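Local coordinates for protein putative succinylglutamate desuccinylase / aspartoacylase (Shewanella amazonensis, PDB 3FMC) that is a putative zinc-dependent hydrolase of the succinylglutamate desuccinylase/aspartoacylase family, probably acting on ester or related acyl bonds, at residues S35-A40 against D166-L171. Numbering follows the deposited sequence.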
loop_
_atom_site.group_PDB
_atom_site.type_symbol
_atom_site.label_atom_id
_atom_site.label_comp_id
_atom_site.label_asym_id
_atom_site.label_seq_id
_atom_site.Cartn_x
_atom_site.Cartn_y
_atom_site.Cartn_z
ATOM N N SER C 35 -8.311 -22.496 -33.539
ATOM C CA SER C 35 -8.172 -21.086 -33.146
ATOM C C SER C 35 -7.471 -21.010 -31.791
ATOM O O SER C 35 -7.621 -21.878 -30.916
ATOM C CB SER C 35 -9.509 -20.363 -33.084
ATOM O OG SER C 35 -10.401 -20.998 -32.192
ATOM N N VAL C 36 -6.734 -19.935 -31.608
ATOM C CA VAL C 36 -5.906 -19.771 -30.405
ATOM C C VAL C 36 -6.154 -18.383 -29.805
ATOM O O VAL C 36 -6.225 -17.360 -30.525
ATOM C CB VAL C 36 -4.418 -19.885 -30.738
ATOM C CG1 VAL C 36 -3.545 -19.885 -29.471
ATOM C CG2 VAL C 36 -4.155 -21.182 -31.605
ATOM N N TYR C 37 -6.256 -18.378 -28.494
ATOM C CA TYR C 37 -6.385 -17.159 -27.700
ATOM C C TYR C 37 -5.232 -17.123 -26.686
ATOM O O TYR C 37 -5.045 -18.078 -25.946
ATOM C CB TYR C 37 -7.713 -17.103 -26.994
ATOM C CG TYR C 37 -7.839 -15.937 -26.033
ATOM C CD1 TYR C 37 -8.314 -14.693 -26.450
ATOM C CD2 TYR C 37 -7.477 -16.085 -24.698
ATOM C CE1 TYR C 37 -8.422 -13.613 -25.515
ATOM C CE2 TYR C 37 -7.592 -15.033 -23.787
ATOM C CZ TYR C 37 -8.070 -13.788 -24.219
ATOM O OH TYR C 37 -8.185 -12.723 -23.349
ATOM N N ILE C 38 -4.459 -16.037 -26.711
ATOM C CA ILE C 38 -3.262 -15.868 -25.846
ATOM C C ILE C 38 -3.407 -14.542 -25.104
ATOM O O ILE C 38 -3.723 -13.524 -25.725
ATOM C CB ILE C 38 -1.957 -15.847 -26.668
ATOM C CG1 ILE C 38 -1.927 -17.053 -27.623
ATOM C CG2 ILE C 38 -0.719 -15.779 -25.752
ATOM C CD1 ILE C 38 -0.640 -17.166 -28.492
ATOM N N GLN C 39 -3.192 -14.570 -23.793
ATOM C CA GLN C 39 -3.207 -13.338 -22.985
ATOM C C GLN C 39 -2.011 -13.293 -22.045
ATOM O O GLN C 39 -1.427 -14.310 -21.720
ATOM C CB GLN C 39 -4.513 -13.153 -22.201
ATOM C CG GLN C 39 -4.777 -14.194 -21.128
ATOM C CD GLN C 39 -6.061 -14.003 -20.410
ATOM O OE1 GLN C 39 -7.012 -13.459 -20.951
ATOM N NE2 GLN C 39 -6.096 -14.432 -19.155
ATOM N N ALA C 40 -1.680 -12.083 -21.597
ATOM C CA ALA C 40 -0.559 -11.848 -20.702
ATOM C C ALA C 40 -0.901 -10.729 -19.731
ATOM O O ALA C 40 -1.667 -9.808 -20.080
ATOM C CB ALA C 40 0.693 -11.397 -21.488
ATOM N N ASP C 166 -10.181 -22.657 -29.525
ATOM C CA ASP C 166 -9.920 -24.070 -29.297
ATOM C C ASP C 166 -8.761 -24.257 -28.335
ATOM O O ASP C 166 -8.696 -25.264 -27.659
ATOM C CB ASP C 166 -9.575 -24.773 -30.605
ATOM C CG ASP C 166 -10.698 -24.654 -31.635
ATOM O OD1 ASP C 166 -11.880 -24.786 -31.247
ATOM O OD2 ASP C 166 -10.378 -24.342 -32.805
ATOM N N ILE C 167 -7.828 -23.308 -28.342
ATOM C CA ILE C 167 -6.618 -23.336 -27.513
ATOM C C ILE C 167 -6.484 -22.008 -26.777
ATOM O O ILE C 167 -6.550 -20.943 -27.396
ATOM C CB ILE C 167 -5.368 -23.553 -28.392
ATOM C CG1 ILE C 167 -5.493 -24.880 -29.173
ATOM C CG2 ILE C 167 -4.063 -23.522 -27.549
ATOM C CD1 ILE C 167 -4.487 -24.976 -30.309
ATOM N N VAL C 168 -6.273 -22.096 -25.470
ATOM C CA VAL C 168 -6.107 -20.927 -24.613
ATOM C C VAL C 168 -4.768 -21.005 -23.916
ATOM O O VAL C 168 -4.490 -22.013 -23.253
ATOM C CB VAL C 168 -7.235 -20.854 -23.562
ATOM C CG1 VAL C 168 -6.967 -19.770 -22.536
ATOM C CG2 VAL C 168 -8.629 -20.664 -24.269
ATOM N N LEU C 169 -3.948 -19.982 -24.094
ATOM C CA LEU C 169 -2.637 -19.905 -23.427
ATOM C C LEU C 169 -2.602 -18.644 -22.555
ATOM O O LEU C 169 -2.685 -17.536 -23.063
ATOM C CB LEU C 169 -1.477 -19.856 -24.435
ATOM C CG LEU C 169 -1.412 -20.957 -25.491
ATOM C CD1 LEU C 169 -0.206 -20.664 -26.441
ATOM C CD2 LEU C 169 -1.374 -22.323 -24.833
ATOM N N ASP C 170 -2.495 -18.836 -21.247
ATOM C CA ASP C 170 -2.462 -17.718 -20.259
ATOM C C ASP C 170 -1.003 -17.568 -19.835
ATOM O O ASP C 170 -0.423 -18.475 -19.260
ATOM C CB ASP C 170 -3.377 -18.051 -19.080
ATOM C CG ASP C 170 -3.716 -16.823 -18.207
ATOM O OD1 ASP C 170 -3.343 -15.704 -18.595
ATOM O OD2 ASP C 170 -4.335 -17.006 -17.122
ATOM N N LEU C 171 -0.422 -16.433 -20.159
ATOM C CA LEU C 171 0.974 -16.181 -19.866
ATOM C C LEU C 171 1.150 -15.423 -18.546
ATOM O O LEU C 171 0.716 -14.244 -18.395
ATOM C CB LEU C 171 1.653 -15.421 -20.990
ATOM C CG LEU C 171 1.454 -15.977 -22.408
ATOM C CD1 LEU C 171 2.248 -15.113 -23.367
ATOM C CD2 LEU C 171 1.864 -17.437 -22.509
HETATM O O HOH W 1 -13.340 -22.308 -31.761
#
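Q39 lays its side chain over the carboxylate of D170 where two neighbouring parallel strands, 36-40 and 167-171, run through the central sheet of the zinc-exopeptidase-like catalytic domain. The strand axes approach to 4.7 Å and diverge by 10°, and four backbone bonds from Y37 N→I167 O to L171 N→Q39 O, with an earlier one from I167 N to S35 O, fix the register. The Q39 amide donates from NE2 to D170 OD1 at 3.1 Å, meeting it from above the carboxylate, with the two planes 71° apart. Its CG lies between backbone N and carbonyl carbon (chi1 65°), and the extended chain beyond carries the amide across to D170. Y37 OH holds the other end of that amide, donating to OE1 at 2.8 Å in the carbonyl plane, while Y104 also bonds NE2. D170 OD2 is hydrogen-bonded to H172 NE2; H172 with H43 and E46 may form a vacant metal site, so D170 probably helps orient that histidine. Helix 150-163 covers Y37 and Q39 on this face.

The opposite face is aliphatic: V36 meets I167, and I38 lies beside L169, CD1 to CD1 4.1 Å. Helix 48-60 packs there on I38, A40 and L171. Ahead of V36 and I167, S35 N donates to D166 OD2 at 2.9 Å, on the anti side but tilted out of the carboxylate plane, and a water bridges S35 OG to D166 OD1.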